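Side-chain contacts in hypothetical protein PH1952 (Pyrococcus horikoshii, PDB 1ZJJ), which is a magnesium-binding protein of the haloacid dehalogenase superfamily and probably acts as a phosphatase: residues 188-191 against 192-196; 75-78 against 79-83; 53-57 against 58-62; 252-255 against 256-259. All blocks are in the same frame, centred on the assembly; numbering follows the deposited sequence.

Contact 1: residues 188-191 against 192-196; sequences PNEP and MYEVV
In the first turns of helix 190-199, Glu194 OE1 is gripped by two waters and by His80 NE2 of helix 69-80. One water donates to it at 2.7 Å and also donates to Pro191 O; the other, 2.9 Å from Glu194 OE1, is shared with Glu190 OE1. That second water sits between two like charges, Glu190 OE1 and Glu194 OE1 being 4.5 Å apart, and probably eases their repulsion. Glu194 OE2 forms a salt bridge with Lys79, so this carboxylate ties the helix start to the end of helix 69-80. Glu194 reaches these partners because its CG is anti to the backbone N (chi1 174°) and the chain runs on extended. Glu190 bends back at chi2 instead, and its carboxylate is turned 64° from that of Glu194. Along the backbone, Glu194 N donates to Glu190 O at 2.8 Å and Val195 N to Pro191 O. Asn189, at the N-cap position, makes no side-chain cap; its carbonyl takes a weak bond from Met192 N, and its ND2 is bonded to Gly186 O. On the inner side Met192 and Val195 pack on Ala72. Val195 CG2 rests 3.5 Å from Pro191 O.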
# COMPACT_ATOMS: atom_id res chain seq x y z
N PRO B 188 -7.64 8.07 -14.69
CA PRO B 188 -8.79 8.34 -15.57
C PRO B 188 -10.00 8.87 -14.82
O PRO B 188 -11.14 8.61 -15.19
CB PRO B 188 -9.07 6.96 -16.15
CG PRO B 188 -8.92 6.11 -14.93
CD PRO B 188 -7.63 6.65 -14.29
N ASN B 189 -9.75 9.64 -13.76
CA ASN B 189 -10.83 10.17 -12.95
C ASN B 189 -11.43 11.50 -13.40
O ASN B 189 -10.81 12.28 -14.11
CB ASN B 189 -10.35 10.25 -11.50
CG ASN B 189 -10.06 8.88 -10.92
OD1 ASN B 189 -10.98 8.16 -10.54
ND2 ASN B 189 -8.79 8.50 -10.89
N GLU B 190 -12.66 11.73 -12.94
CA GLU B 190 -13.44 12.90 -13.28
C GLU B 190 -12.88 14.27 -12.87
O GLU B 190 -13.03 15.24 -13.62
CB GLU B 190 -14.85 12.69 -12.72
CG GLU B 190 -15.90 13.67 -13.19
CD GLU B 190 -15.77 15.00 -12.50
OE1 GLU B 190 -15.25 15.01 -11.36
OE2 GLU B 190 -16.21 16.03 -13.06
N PRO B 191 -12.24 14.38 -11.70
CA PRO B 191 -11.70 15.69 -11.31
C PRO B 191 -10.73 16.25 -12.36
O PRO B 191 -10.69 17.46 -12.61
CB PRO B 191 -11.00 15.41 -9.98
CG PRO B 191 -11.83 14.29 -9.41
CD PRO B 191 -12.04 13.40 -10.62
N MET B 192 -9.95 15.36 -12.96
CA MET B 192 -8.98 15.77 -13.98
C MET B 192 -9.72 16.25 -15.22
O MET B 192 -9.32 17.23 -15.85
CB MET B 192 -8.07 14.59 -14.36
CG MET B 192 -6.79 15.00 -15.06
SD MET B 192 -5.65 15.79 -13.90
CE MET B 192 -4.17 14.88 -14.22
N TYR B 193 -10.81 15.57 -15.56
CA TYR B 193 -11.60 15.95 -16.73
C TYR B 193 -12.23 17.31 -16.47
O TYR B 193 -12.33 18.14 -17.37
CB TYR B 193 -12.71 14.93 -17.00
CG TYR B 193 -13.55 15.26 -18.21
CD1 TYR B 193 -13.01 15.16 -19.50
CD2 TYR B 193 -14.86 15.70 -18.08
CE1 TYR B 193 -13.76 15.50 -20.62
CE2 TYR B 193 -15.63 16.04 -19.20
CZ TYR B 193 -15.07 15.95 -20.46
OH TYR B 193 -15.80 16.32 -21.56
N GLU B 194 -12.67 17.53 -15.23
CA GLU B 194 -13.28 18.79 -14.87
C GLU B 194 -12.31 19.93 -15.14
O GLU B 194 -12.70 20.99 -15.60
CB GLU B 194 -13.71 18.78 -13.40
CG GLU B 194 -14.23 20.12 -12.91
CD GLU B 194 -14.86 20.03 -11.53
OE1 GLU B 194 -14.27 19.39 -10.64
OE2 GLU B 194 -15.94 20.62 -11.33
N VAL B 195 -11.03 19.70 -14.86
CA VAL B 195 -10.02 20.73 -15.10
C VAL B 195 -9.80 21.00 -16.59
O VAL B 195 -9.70 22.15 -17.01
CB VAL B 195 -8.67 20.35 -14.44
CG1 VAL B 195 -7.60 21.34 -14.86
CG2 VAL B 195 -8.83 20.37 -12.93
N VAL B 196 -9.72 19.93 -17.38
CA VAL B 196 -9.54 20.07 -18.83
C VAL B 196 -10.72 20.84 -19.42
O VAL B 196 -10.54 21.74 -20.23
CB VAL B 196 -9.45 18.68 -19.51
CG1 VAL B 196 -9.53 18.83 -21.03
CG2 VAL B 196 -8.15 17.98 -19.13
O HOH W 1 -15.07 16.95 -9.21
O HOH W 2 -11.55 19.36 -10.51

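Contact 2: residues 75-78 against 79-83; sequences LYMS and KHLDP
Tyr76 and His80 meet one turn apart at the C-terminal end of helix 69-80, and both their backbone and their rings are engaged. His80 N donates to Tyr76 O at 2.8 Å, and the neighbouring turns repeat the pattern: Lys79 N bonds to Leu75 O, Leu81 N to Met77 O at 3.0 Å. Leu81 is where the chain leaves helical geometry, and here a water takes over, donating to Ser78 O at 2.6 Å and to Leu81 O. The polar tips look outside the helix for partners: Lys79 NZ has its salt bridge with Glu194, and His80 NE2 is satisfied by the same carboxylate. Between the side chains the contact is apolar. The Tyr76 and His80 rings lie obliquely, planes 44° apart, with Tyr76 CE1 3.5 Å from His80 CD2, while His80 CB stands over one face of the tyrosine. With CG beside its backbone N (chi1 -57°), His80 swings its ring back along the helix to meet Tyr76. The far rim of the tyrosine, at CE2, approaches Leu81 CD1, which also packs on Met77 CG at 3.9 Å. An alanine in place of Tyr76 is likely to open a gap beside His80 CD2 and Leu81 CD1 and to lose the packing on Pro191. Beyond this turn, Leu75 and Tyr76 lean on helix 190-199, whereas Met77 packs between helix 92-101 and strand 121-124.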
# COMPACT_ATOMS: atom_id res chain seq x y z
N LEU B 75 -7.05 22.78 -7.74
CA LEU B 75 -8.28 23.29 -8.35
C LEU B 75 -9.52 22.54 -7.84
O LEU B 75 -10.58 23.15 -7.63
CB LEU B 75 -8.20 23.21 -9.88
CG LEU B 75 -7.09 24.05 -10.53
CD1 LEU B 75 -7.08 23.82 -12.03
CD2 LEU B 75 -7.30 25.52 -10.22
N TYR B 76 -9.39 21.24 -7.66
CA TYR B 76 -10.51 20.44 -7.16
C TYR B 76 -10.85 20.88 -5.73
O TYR B 76 -12.02 21.12 -5.40
CB TYR B 76 -10.15 18.95 -7.15
CG TYR B 76 -11.20 18.11 -6.48
CD1 TYR B 76 -12.39 17.78 -7.14
CD2 TYR B 76 -11.06 17.71 -5.15
CE1 TYR B 76 -13.41 17.09 -6.49
CE2 TYR B 76 -12.06 17.02 -4.49
CZ TYR B 76 -13.23 16.71 -5.16
OH TYR B 76 -14.23 16.05 -4.50
N MET B 77 -9.83 20.96 -4.88
CA MET B 77 -10.01 21.36 -3.49
C MET B 77 -10.66 22.74 -3.38
O MET B 77 -11.60 22.94 -2.62
CB MET B 77 -8.66 21.35 -2.76
CG MET B 77 -8.05 19.95 -2.68
SD MET B 77 -6.36 19.92 -2.06
CE MET B 77 -6.68 20.02 -0.29
N SER B 78 -10.14 23.69 -4.15
CA SER B 78 -10.66 25.05 -4.14
C SER B 78 -12.15 25.11 -4.52
O SER B 78 -12.94 25.82 -3.90
CB SER B 78 -9.85 25.91 -5.11
OG SER B 78 -10.15 27.28 -4.93
N LYS B 79 -12.52 24.34 -5.54
CA LYS B 79 -13.89 24.32 -6.04
C LYS B 79 -14.90 23.49 -5.26
O LYS B 79 -16.06 23.88 -5.15
CB LYS B 79 -13.90 23.86 -7.49
CG LYS B 79 -15.25 23.92 -8.16
CD LYS B 79 -15.16 23.51 -9.63
CE LYS B 79 -16.42 23.92 -10.37
NZ LYS B 79 -16.46 23.40 -11.76
N HIS B 80 -14.46 22.36 -4.70
CA HIS B 80 -15.38 21.46 -4.02
C HIS B 80 -15.22 21.17 -2.53
O HIS B 80 -16.01 20.41 -1.98
CB HIS B 80 -15.39 20.12 -4.78
CG HIS B 80 -15.76 20.24 -6.22
ND1 HIS B 80 -17.02 20.63 -6.64
CD2 HIS B 80 -15.03 20.05 -7.35
CE1 HIS B 80 -17.04 20.66 -7.96
NE2 HIS B 80 -15.85 20.32 -8.41
N LEU B 81 -14.22 21.74 -1.87
CA LEU B 81 -14.05 21.44 -0.45
C LEU B 81 -14.00 22.71 0.39
O LEU B 81 -13.88 23.81 -0.15
CB LEU B 81 -12.78 20.62 -0.24
CG LEU B 81 -12.66 19.31 -1.03
CD1 LEU B 81 -11.27 18.71 -0.81
CD2 LEU B 81 -13.75 18.33 -0.60
N ASP B 82 -14.09 22.54 1.70
CA ASP B 82 -14.04 23.69 2.61
C ASP B 82 -12.62 23.88 3.11
O ASP B 82 -11.99 22.94 3.60
CB ASP B 82 -14.99 23.47 3.78
CG ASP B 82 -16.39 23.16 3.32
OD1 ASP B 82 -16.95 23.95 2.53
OD2 ASP B 82 -16.93 22.13 3.76
N PRO B 83 -12.10 25.11 3.01
CA PRO B 83 -10.74 25.40 3.47
C PRO B 83 -10.43 24.85 4.86
O PRO B 83 -11.22 25.00 5.79
CB PRO B 83 -10.68 26.92 3.41
CG PRO B 83 -11.60 27.24 2.27
CD PRO B 83 -12.77 26.34 2.56
O HOH W 3 -12.75 26.18 -1.29

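Contact 3: residues 53-57 against 58-62; sequences KLLKM and GIDVS
A Schellman motif ends helix 47-56, with Gly58 as its C-prime residue and Ile59 as the hydrophobic residue that follows. Its two signature bonds are both present: Ile59 N donates to Leu54 O at 2.9 Å, and Gly58 N to Leu55 O at the same length. Neither donor lies in the carbonyl plane; Gly58 N is 62° out of it. Leu54 O also accepts from Met57 N, which comes from the opposite face to Ile59 N, so the last turn closes on one doubly gripped oxygen. Gly58 has positive phi (83°), and a CB on it would clash with Met57 O.

Once reversed, the chain lays its side chains back against the helix. Ile59 CD1 sits 3.8 Å from Met57 CB and 4.0 Å from Leu54 CD2, reaching both because CG1 stands beside the backbone N, with chi2 turned to 135°. A serine in place of Ile59 would probably leave Met57 CB and Leu54 CD2 without their apolar neighbour and open a gap under the helix end. Further on, Val61 CG2 meets Leu54 CD1, and both residues then pack on Phe38 of strand 36-40, joining this loop to the parallel sheet. On the outer side Leu55 and Asp60 run alongside each other, pointing the same way; Asp60 OD1 is meanwhile in a salt bridge with Arg51, one turn earlier in the helix. Leu55 CD2 lies 3.8 Å from Asp60 CG.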
# COMPACT_ATOMS: atom_id res chain seq x y z
N LYS B 53 11.65 21.01 -18.61
CA LYS B 53 11.96 19.67 -19.10
C LYS B 53 11.62 19.58 -20.59
O LYS B 53 12.39 19.03 -21.38
CB LYS B 53 11.16 18.62 -18.30
CG LYS B 53 11.02 17.25 -18.97
CD LYS B 53 12.35 16.49 -19.09
CE LYS B 53 12.13 15.13 -19.75
NZ LYS B 53 13.37 14.30 -19.79
N LEU B 54 10.46 20.11 -20.96
CA LEU B 54 10.04 20.09 -22.35
C LEU B 54 11.03 20.84 -23.23
O LEU B 54 11.39 20.37 -24.31
CB LEU B 54 8.63 20.68 -22.48
CG LEU B 54 7.51 19.74 -22.02
CD1 LEU B 54 6.19 20.45 -22.06
CD2 LEU B 54 7.47 18.51 -22.92
N LEU B 55 11.47 22.00 -22.76
CA LEU B 55 12.45 22.78 -23.51
C LEU B 55 13.65 21.91 -23.82
O LEU B 55 14.16 21.92 -24.95
CB LEU B 55 12.89 24.01 -22.71
CG LEU B 55 11.96 25.22 -22.80
CD1 LEU B 55 12.40 26.30 -21.82
CD2 LEU B 55 11.97 25.76 -24.22
N LYS B 56 14.10 21.16 -22.82
CA LYS B 56 15.25 20.26 -22.96
C LYS B 56 15.00 19.17 -23.99
O LYS B 56 15.94 18.62 -24.56
CB LYS B 56 15.61 19.60 -21.62
CG LYS B 56 16.61 20.37 -20.77
CD LYS B 56 15.94 21.05 -19.58
CE LYS B 56 16.85 21.07 -18.33
NZ LYS B 56 18.05 21.98 -18.34
N MET B 57 13.74 18.86 -24.21
CA MET B 57 13.39 17.84 -25.19
C MET B 57 13.05 18.46 -26.54
O MET B 57 12.46 17.80 -27.40
CB MET B 57 12.20 17.02 -24.67
CG MET B 57 12.39 16.54 -23.24
SD MET B 57 14.00 15.78 -22.97
CE MET B 57 13.81 14.29 -23.98
N GLY B 58 13.41 19.73 -26.71
CA GLY B 58 13.19 20.43 -27.97
C GLY B 58 11.80 21.01 -28.16
O GLY B 58 11.40 21.35 -29.27
N ILE B 59 11.09 21.16 -27.06
CA ILE B 59 9.73 21.66 -27.07
C ILE B 59 9.51 22.95 -26.28
O ILE B 59 9.82 23.01 -25.09
CB ILE B 59 8.79 20.59 -26.52
CG1 ILE B 59 8.97 19.32 -27.35
CG2 ILE B 59 7.36 21.08 -26.60
CD1 ILE B 59 9.09 18.02 -26.55
N ASP B 60 8.92 23.95 -26.93
CA ASP B 60 8.65 25.23 -26.26
C ASP B 60 7.16 25.51 -26.15
O ASP B 60 6.49 25.75 -27.15
CB ASP B 60 9.33 26.37 -27.02
CG ASP B 60 9.34 27.67 -26.23
OD1 ASP B 60 8.46 27.88 -25.37
OD2 ASP B 60 10.25 28.49 -26.48
N VAL B 61 6.63 25.47 -24.93
CA VAL B 61 5.23 25.74 -24.68
C VAL B 61 5.11 26.45 -23.34
O VAL B 61 5.97 26.32 -22.47
CB VAL B 61 4.38 24.45 -24.61
CG1 VAL B 61 4.48 23.68 -25.93
CG2 VAL B 61 4.82 23.59 -23.43
N SER B 62 4.04 27.22 -23.18
CA SER B 62 3.80 27.95 -21.95
C SER B 62 3.39 26.99 -20.82
O SER B 62 2.66 26.03 -21.05
CB SER B 62 2.71 28.98 -22.17
OG SER B 62 2.39 29.65 -20.97

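Contact 4: residues 252-255 against 256-259; sequences SVYE and LIDY
The Tyr254 ring has a water over one face, shifted toward the rim, and Ile257 CD1 approaches it obliquely. The nearest ring atom is Tyr254 CE1, 3.7 Å from that methyl. Tyr254 holds CG anti to its own N (chi1 177°), which sets the ring beside the carbonyl, while Ile257 keeps CG1 near its backbone N and lays it 3.4 Å from Tyr254 O. The same water donates to Tyr254 O and accepts from Asp258 N, so it links the carbonyl of one to the amide of the other beside that ring face. The other flat group, the Glu255 carboxylate, receives Ser252 OG at 2.7 Å on the syn side of OE1, 20° out of its plane. Ser252 OG in turn accepts from Tyr254 N, an ST turn that opens the way into helix 256-261. Through it the chain passes from strand 248-250, an outermost strand, within this chain, of the parallel sheet of this HAD fold, into the closing helix. Leu256 N donates to Val253 O at 3.0 Å and Ile257 N to Tyr254 O, both bonds spanning three residues. The i to i+4 bond, of alpha-helical type, is Tyr259 N to Glu255 O, 3.2 Å long. On the buried side Val253 and Leu256 both pack on Leu25 of helix 22-31 and Val208 of strand 204-209, and Val253 also touches Val11 beside the magnesium-binding strand end.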
# COMPACT_ATOMS: atom_id res chain seq x y z
N SER B 252 3.40 7.51 -33.52
CA SER B 252 3.84 8.57 -32.62
C SER B 252 2.98 9.80 -32.87
O SER B 252 2.16 9.83 -33.79
CB SER B 252 5.32 8.91 -32.86
OG SER B 252 5.49 9.72 -34.02
N VAL B 253 3.16 10.83 -32.04
CA VAL B 253 2.37 12.04 -32.21
C VAL B 253 2.70 12.77 -33.51
O VAL B 253 1.94 13.61 -33.96
CB VAL B 253 2.58 13.01 -31.04
CG1 VAL B 253 2.06 12.37 -29.75
CG2 VAL B 253 4.05 13.39 -30.92
N TYR B 254 3.84 12.45 -34.11
CA TYR B 254 4.20 13.11 -35.36
C TYR B 254 3.18 12.80 -36.44
O TYR B 254 2.82 13.66 -37.24
CB TYR B 254 5.60 12.69 -35.83
CG TYR B 254 5.99 13.30 -37.16
CD1 TYR B 254 6.13 14.68 -37.30
CD2 TYR B 254 6.19 12.50 -38.28
CE1 TYR B 254 6.45 15.25 -38.53
CE2 TYR B 254 6.51 13.05 -39.51
CZ TYR B 254 6.65 14.42 -39.63
OH TYR B 254 6.97 14.97 -40.86
N GLU B 255 2.71 11.55 -36.46
CA GLU B 255 1.73 11.12 -37.45
C GLU B 255 0.38 11.82 -37.30
O GLU B 255 -0.49 11.69 -38.18
CB GLU B 255 1.53 9.60 -37.36
CG GLU B 255 2.63 8.77 -38.02
CD GLU B 255 3.98 8.90 -37.34
OE1 GLU B 255 4.05 8.77 -36.10
OE2 GLU B 255 4.98 9.14 -38.05
N LEU B 256 0.19 12.55 -36.21
CA LEU B 256 -1.06 13.28 -35.99
C LEU B 256 -1.21 14.38 -37.03
O LEU B 256 -2.32 14.80 -37.33
CB LEU B 256 -1.09 13.92 -34.60
CG LEU B 256 -1.77 13.15 -33.47
CD1 LEU B 256 -1.73 14.01 -32.20
CD2 LEU B 256 -3.21 12.83 -33.84
N ILE B 257 -0.09 14.84 -37.56
CA ILE B 257 -0.11 15.91 -38.56
C ILE B 257 -0.85 15.48 -39.83
O ILE B 257 -1.79 16.14 -40.26
CB ILE B 257 1.31 16.36 -38.91
CG1 ILE B 257 2.00 16.95 -37.67
CG2 ILE B 257 1.27 17.39 -40.03
CD1 ILE B 257 3.45 17.31 -37.88
N ASP B 258 -0.42 14.38 -40.43
CA ASP B 258 -1.09 13.93 -41.65
C ASP B 258 -2.49 13.42 -41.36
O ASP B 258 -3.37 13.49 -42.21
CB ASP B 258 -0.24 12.89 -42.38
CG ASP B 258 0.82 13.52 -43.27
OD1 ASP B 258 1.59 12.79 -43.91
OD2 ASP B 258 0.87 14.77 -43.32
N TYR B 259 -2.71 12.92 -40.14
CA TYR B 259 -4.04 12.45 -39.79
C TYR B 259 -5.01 13.64 -39.81
O TYR B 259 -6.13 13.54 -40.31
CB TYR B 259 -4.06 11.84 -38.39
CG TYR B 259 -5.44 11.36 -37.99
CD1 TYR B 259 -6.00 10.24 -38.60
CD2 TYR B 259 -6.18 12.03 -37.01
CE1 TYR B 259 -7.28 9.80 -38.24
CE2 TYR B 259 -7.45 11.59 -36.65
CZ TYR B 259 -7.99 10.47 -37.27
OH TYR B 259 -9.23 10.01 -36.87
O HOH W 4 2.40 13.38 -40.15

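Along the chain the order is contact 3, contact 2, contact 1, contact 4, all local turns at helix ends. Contacts 1 and 2 touch, with centres 14 Å apart: the start of helix 190-199 packs against the end of helix 69-80. Contact 2 and contact 4 lie on opposite sides of the chain's centre, 37 Å between centres. Contacts 3 and 4, centres 19 Å apart, come within about 8 Å at their nearest atoms without touching. Contacts 1, 3 and 4 all pack on the six-stranded parallel sheet that carries the magnesium site, each with a side chain about 8 Å from that of a magnesium-binding aspartate; contact 2, away from the site, touches strand 121-124 of the four-stranded sheet.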